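Local structure of malonate decarboxylase subunit alpha (Acinetobacter baumannii ATCC 17978, 6MPR) at residues Q71-S76 against V97-H102; R77-T82 against L103-K108. The protein probably serves as the transferase subunit of malonate decarboxylase, exchanging malonyl and acetyl groups on an acyl carrier protein during malonate breakdown to acetate. All coordinates share one frame; numbering follows the deposited sequence.

How the interactions relate
Interactions 1 and 2 are successive parts of one helix pair. Both use helix 73-79 and helix 100-107, and their centres lie about 9 Å apart. Along the chain the order is 71-76, 77-82, 97-102, 103-108, so the two contacts alternate. Interaction 1 joins the starts of the two helices with polar groups and waters. Interaction 2 joins their ends with leucine and alanine packing. The contacts touch where Arg77 packs on Glu101 and Arg99. The two helices follow neighbouring parallel strands, 61-64 and 90-94, of an eight-stranded sheet. The contacts join two consecutive strand-helix units along the pair.

Interaction 1 (Q71-S76 against V97-H102); sequences QADFLS and VGRSEH
Ser76 and Glu101 form the direct hydrogen bond between 71-76 and 97-102. Ser76 OG donates to Glu101 OE1 at 2.5 Å, on the anti lone pair. The same oxygen takes a second bond on its syn side: Arg99 NE reaches Glu101 OE1 at 2.8 Å, nearly straight (170°), as a salt bridge. Chi1 of Ser76 (58°) sets OG between the backbone N and the carbonyl carbon, facing the carboxylate. Water 3 donates to Ser76 OG and also meets His102 NE2, 2.8 Å from the water oxygen. Water 2 links Asp73 OD2 to Arg99 NH2. Asp73 CB lies 3.6 Å from Arg99 NE, over one face of the guanidinium. Asp73 has its own partners: OD1 accepts from Tyr230 N, and OD2 pairs with Arg77. Tyr230 also makes a cation-pi contact with Arg99.

The Gln71 and Arg99 side chains run antiparallel, Gln71 CG against Arg99 CD, their amide and guanidinium planes 15° apart. Gln71 OE1 sits at the edge of the His102 ring, 3.5 Å from His102 CE1. Its amide is held by Gly66 N at OE1 and by Asn67 O and Gln69 O at NE2. Water 4 connects Ser76 O to Glu101 O, weakly at the second end. The chemistry implies a buried glutamate with OE1 gripped by two donors and OE2 weakly bonded by Arg99 NH2.

Interaction 2 (R77-T82 against L103-K108); sequences RSLAQT and LDLFEK
Leu105 packs against Leu79 and Ala80 where 77-82 meets helix 100-107. The closest backbone approach is here, with Ala80 CA and Leu105 CA 5.5 Å apart. The small alanine side chain suits this spacing. Leu105 CD2 does most of the touching. Leu105 CD2 lies 3.6 Å from Ala80 CA and 3.9 Å from Ala80 CB. Leu105 CD2 also lies 3.8 Å from Leu79 CG.

The two leucines have different conformations. Leu105 has CG anti to its carbonyl carbon (chi1 -64°), and its branch reaches across to the other helix. In Leu79, CG stands opposite the backbone N (chi1 -176°), which brings the branched end closer to Leu105. The two side chains cross at about a right angle. Leu79 CD2 meets Leu105 CD1 at 4.0 Å. Met92 of strand 90-94 touches both leucines, so the apolar cluster rests on the sheet.

Lys108 reaches over the solvent-exposed side of the contact. Its chain is extended beyond CG and runs across to the turn. Lys108 NZ donates to Ala80 O at 3.0 Å. The donor stands above the carbonyl plane, 42° out of it. Thr82 closes the type I turn from Leu79 to Thr82: both Thr82 N and Thr82 OG1 donate to Leu79 O, OG1 at 2.7 Å.

The arrangement is typical of an alpha/beta fold with a parallel sheet, in which helices following adjacent strands 61-64 and 90-94 pack together through aliphatic side chains over the sheet.

Interaction 1 (Q71-S76 against V97-H102)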
loop_
_atom_site.group_PDB
_atom_site.type_symbol
_atom_site.label_atom_id
_atom_site.label_comp_id
_atom_site.label_asym_id
_atom_site.label_seq_id
_atom_site.Cartn_x
_atom_site.Cartn_y
_atom_site.Cartn_z
ATOM N N GLN A 71 14.243 6.633 16.603
ATOM C CA GLN A 71 14.581 5.415 17.337
ATOM C C GLN A 71 14.059 5.518 18.761
ATOM O O GLN A 71 14.352 6.492 19.471
ATOM C CB GLN A 71 16.097 5.142 17.404
ATOM C CG GLN A 71 16.842 5.213 16.065
ATOM C CD GLN A 71 16.331 4.174 15.089
ATOM O OE1 GLN A 71 16.121 3.006 15.459
ATOM N NE2 GLN A 71 16.108 4.590 13.845
ATOM N N ALA A 72 13.315 4.501 19.186
ATOM C CA ALA A 72 12.931 4.386 20.590
ATOM C C ALA A 72 14.136 3.843 21.363
ATOM O O ALA A 72 14.163 2.706 21.847
ATOM C CB ALA A 72 11.712 3.489 20.730
ATOM N N ASP A 73 15.171 4.670 21.453
ATOM C CA ASP A 73 16.458 4.134 21.903
ATOM C C ASP A 73 16.511 3.898 23.408
ATOM O O ASP A 73 17.291 3.054 23.865
ATOM C CB ASP A 73 17.606 5.047 21.466
ATOM C CG ASP A 73 17.601 6.391 22.164
ATOM O OD1 ASP A 73 16.661 7.200 21.944
ATOM O OD2 ASP A 73 18.541 6.638 22.951
ATOM N N PHE A 74 15.699 4.612 24.188
ATOM C CA PHE A 74 15.584 4.269 25.603
ATOM C C PHE A 74 14.994 2.874 25.770
ATOM O O PHE A 74 15.502 2.066 26.562
ATOM C CB PHE A 74 14.737 5.321 26.316
ATOM C CG PHE A 74 14.473 5.029 27.759
ATOM C CD1 PHE A 74 15.514 4.966 28.674
ATOM C CD2 PHE A 74 13.182 4.849 28.203
ATOM C CE1 PHE A 74 15.259 4.719 30.023
ATOM C CE2 PHE A 74 12.922 4.587 29.536
ATOM C CZ PHE A 74 13.964 4.529 30.445
ATOM N N LEU A 75 13.951 2.554 25.004
ATOM C CA LEU A 75 13.357 1.220 25.116
ATOM C C LEU A 75 14.297 0.143 24.588
ATOM O O LEU A 75 14.408 -0.929 25.190
ATOM C CB LEU A 75 12.007 1.162 24.384
ATOM C CG LEU A 75 10.899 2.062 24.935
ATOM C CD1 LEU A 75 9.587 1.907 24.126
ATOM C CD2 LEU A 75 10.674 1.808 26.419
ATOM N N SER A 76 14.995 0.410 23.478
ATOM C CA SER A 76 15.906 -0.601 22.943
ATOM C C SER A 76 17.113 -0.801 23.855
ATOM O O SER A 76 17.518 -1.943 24.091
ATOM C CB SER A 76 16.336 -0.249 21.514
ATOM O OG SER A 76 16.965 1.020 21.441
ATOM N N VAL A 97 17.041 -1.604 11.226
ATOM C CA VAL A 97 17.966 -2.122 12.236
ATOM C C VAL A 97 19.254 -1.325 12.104
ATOM O O VAL A 97 20.059 -1.587 11.206
ATOM C CB VAL A 97 18.244 -3.620 12.065
ATOM C CG1 VAL A 97 18.976 -4.160 13.294
ATOM C CG2 VAL A 97 16.971 -4.391 11.818
ATOM N N GLY A 98 19.469 -0.370 13.006
ATOM C CA GLY A 98 20.672 0.444 12.976
ATOM C C GLY A 98 21.404 0.591 14.301
ATOM O O GLY A 98 22.637 0.537 14.324
ATOM N N ARG A 99 20.669 0.796 15.400
ATOM C CA ARG A 99 21.300 0.972 16.705
ATOM C C ARG A 99 22.131 -0.254 17.065
ATOM O O ARG A 99 21.767 -1.384 16.741
ATOM C CB ARG A 99 20.242 1.218 17.791
ATOM C CG ARG A 99 19.285 2.402 17.560
ATOM C CD ARG A 99 19.828 3.728 18.111
ATOM N NE ARG A 99 20.303 3.593 19.483
ATOM C CZ ARG A 99 21.059 4.489 20.119
ATOM N NH1 ARG A 99 21.411 5.621 19.518
ATOM N NH2 ARG A 99 21.461 4.252 21.365
ATOM N N SER A 100 23.263 -0.027 17.737
ATOM C CA SER A 100 24.105 -1.140 18.165
ATOM C C SER A 100 23.361 -2.090 19.103
ATOM O O SER A 100 23.524 -3.312 19.014
ATOM C CB SER A 100 25.364 -0.609 18.848
ATOM O OG SER A 100 25.037 0.119 20.016
ATOM N N GLU A 101 22.556 -1.555 20.025
ATOM C CA GLU A 101 21.860 -2.445 20.951
ATOM C C GLU A 101 20.820 -3.316 20.247
ATOM O O GLU A 101 20.425 -4.346 20.803
ATOM C CB GLU A 101 21.224 -1.648 22.100
ATOM C CG GLU A 101 19.998 -0.788 21.735
ATOM C CD GLU A 101 20.361 0.624 21.292
ATOM O OE1 GLU A 101 19.433 1.457 21.124
ATOM O OE2 GLU A 101 21.571 0.901 21.117
ATOM N N HIS A 102 20.374 -2.947 19.039
ATOM C CA HIS A 102 19.474 -3.833 18.302
ATOM C C HIS A 102 20.129 -5.181 18.071
ATOM O O HIS A 102 19.535 -6.233 18.327
ATOM C CB HIS A 102 19.083 -3.224 16.959
ATOM C CG HIS A 102 18.280 -1.978 17.074
ATOM N ND1 HIS A 102 18.078 -1.129 16.009
ATOM C CD2 HIS A 102 17.619 -1.434 18.121
ATOM C CE1 HIS A 102 17.340 -0.106 16.397
ATOM N NE2 HIS A 102 17.041 -0.270 17.672
HETATM O O HOH W 1 17.987 1.871 13.762
HETATM O O HOH W 2 21.545 6.468 22.987
HETATM O O HOH W 3 15.671 1.743 18.988
HETATM O O HOH W 4 17.726 -3.219 21.644
#

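Interaction 2 (R77-T82 against L103-K108)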
loop_
_atom_site.group_PDB
_atom_site.type_symbol
_atom_site.label_atom_id
_atom_site.label_comp_id
_atom_site.label_asym_id
_atom_site.label_seq_id
_atom_site.Cartn_x
_atom_site.Cartn_y
_atom_site.Cartn_z
ATOM N N ARG A 77 17.690 0.284 24.399
ATOM C CA ARG A 77 18.795 0.126 25.346
ATOM C C ARG A 77 18.333 -0.619 26.591
ATOM O O ARG A 77 19.074 -1.446 27.146
ATOM C CB ARG A 77 19.387 1.489 25.732
ATOM C CG ARG A 77 20.224 2.153 24.636
ATOM C CD ARG A 77 20.841 3.483 25.105
ATOM N NE ARG A 77 19.919 4.617 24.969
ATOM C CZ ARG A 77 19.339 5.232 26.001
ATOM N NH1 ARG A 77 19.582 4.830 27.242
ATOM N NH2 ARG A 77 18.519 6.259 25.800
ATOM N N SER A 78 17.101 -0.347 27.039
ATOM C CA SER A 78 16.581 -1.017 28.227
ATOM C C SER A 78 16.319 -2.489 27.944
ATOM O O SER A 78 16.676 -3.357 28.748
ATOM C CB SER A 78 15.301 -0.324 28.721
ATOM O OG SER A 78 15.529 1.022 29.144
ATOM N N LEU A 79 15.702 -2.794 26.797
ATOM C CA LEU A 79 15.445 -4.191 26.456
ATOM C C LEU A 79 16.737 -5.005 26.441
ATOM O O LEU A 79 16.770 -6.144 26.925
ATOM C CB LEU A 79 14.737 -4.268 25.099
ATOM C CG LEU A 79 14.301 -5.662 24.644
ATOM C CD1 LEU A 79 13.262 -6.224 25.598
ATOM C CD2 LEU A 79 13.741 -5.602 23.231
ATOM N N ALA A 80 17.823 -4.420 25.931
ATOM C CA ALA A 80 19.111 -5.106 25.901
ATOM C C ALA A 80 19.723 -5.299 27.283
ATOM O O ALA A 80 20.718 -6.022 27.390
ATOM C CB ALA A 80 20.087 -4.340 25.003
ATOM N N GLN A 81 19.168 -4.676 28.333
ATOM C CA GLN A 81 19.627 -4.860 29.706
ATOM C C GLN A 81 18.752 -5.820 30.511
ATOM O O GLN A 81 19.033 -6.049 31.695
ATOM C CB GLN A 81 19.697 -3.512 30.428
ATOM C CG GLN A 81 20.672 -2.535 29.804
ATOM C CD GLN A 81 22.088 -3.088 29.763
ATOM O OE1 GLN A 81 22.589 -3.617 30.758
ATOM N NE2 GLN A 81 22.737 -2.979 28.604
ATOM N N THR A 82 17.716 -6.395 29.904
ATOM C CA THR A 82 16.886 -7.354 30.625
ATOM C C THR A 82 17.627 -8.676 30.810
ATOM O O THR A 82 18.641 -8.960 30.160
ATOM C CB THR A 82 15.555 -7.585 29.895
ATOM O OG1 THR A 82 15.805 -8.060 28.562
ATOM C CG2 THR A 82 14.738 -6.299 29.832
ATOM N N LEU A 103 21.368 -5.166 17.590
ATOM C CA LEU A 103 22.056 -6.416 17.339
ATOM C C LEU A 103 22.592 -7.028 18.626
ATOM O O LEU A 103 22.724 -8.255 18.706
ATOM C CB LEU A 103 23.149 -6.182 16.293
ATOM C CG LEU A 103 22.525 -5.765 14.953
ATOM C CD1 LEU A 103 23.567 -5.506 13.880
ATOM C CD2 LEU A 103 21.516 -6.803 14.471
ATOM N N ASP A 104 22.851 -6.210 19.663
ATOM C CA ASP A 104 23.234 -6.763 20.960
ATOM C C ASP A 104 22.171 -7.721 21.504
ATOM O O ASP A 104 22.502 -8.669 22.230
ATOM C CB ASP A 104 23.482 -5.645 21.979
ATOM C CG ASP A 104 24.670 -4.742 21.619
ATOM O OD1 ASP A 104 25.444 -5.050 20.679
ATOM O OD2 ASP A 104 24.822 -3.696 22.290
ATOM N N LEU A 105 20.894 -7.507 21.157
ATOM C CA LEU A 105 19.840 -8.422 21.610
ATOM C C LEU A 105 20.116 -9.858 21.182
ATOM O O LEU A 105 19.814 -10.807 21.920
ATOM C CB LEU A 105 18.481 -7.986 21.064
ATOM C CG LEU A 105 17.960 -6.634 21.532
ATOM C CD1 LEU A 105 16.762 -6.213 20.682
ATOM C CD2 LEU A 105 17.603 -6.691 23.029
ATOM N N PHE A 106 20.658 -10.040 19.979
ATOM C CA PHE A 106 20.921 -11.388 19.490
ATOM C C PHE A 106 22.200 -11.947 20.081
ATOM O O PHE A 106 22.234 -13.108 20.506
ATOM C CB PHE A 106 20.958 -11.376 17.963
ATOM C CG PHE A 106 19.656 -10.910 17.354
ATOM C CD1 PHE A 106 19.404 -9.556 17.155
ATOM C CD2 PHE A 106 18.672 -11.823 17.020
ATOM C CE1 PHE A 106 18.192 -9.124 16.617
ATOM C CE2 PHE A 106 17.468 -11.409 16.487
ATOM C CZ PHE A 106 17.226 -10.045 16.279
ATOM N N GLU A 107 23.251 -11.131 20.146
ATOM C CA GLU A 107 24.469 -11.562 20.823
ATOM C C GLU A 107 24.185 -12.000 22.251
ATOM O O GLU A 107 24.740 -12.999 22.722
ATOM C CB GLU A 107 25.490 -10.431 20.802
ATOM C CG GLU A 107 26.870 -10.839 21.250
ATOM C CD GLU A 107 27.863 -9.719 21.063
ATOM O OE1 GLU A 107 27.598 -8.837 20.217
ATOM O OE2 GLU A 107 28.899 -9.713 21.763
ATOM N N LYS A 108 23.305 -11.283 22.951
ATOM C CA LYS A 108 23.063 -11.557 24.363
ATOM C C LYS A 108 22.062 -12.688 24.603
ATOM O O LYS A 108 21.815 -13.034 25.763
ATOM C CB LYS A 108 22.572 -10.282 25.068
ATOM C CG LYS A 108 23.620 -9.190 25.203
ATOM C CD LYS A 108 23.066 -7.945 25.874
ATOM C CE LYS A 108 24.201 -7.051 26.359
ATOM N NZ LYS A 108 23.700 -5.802 26.978
#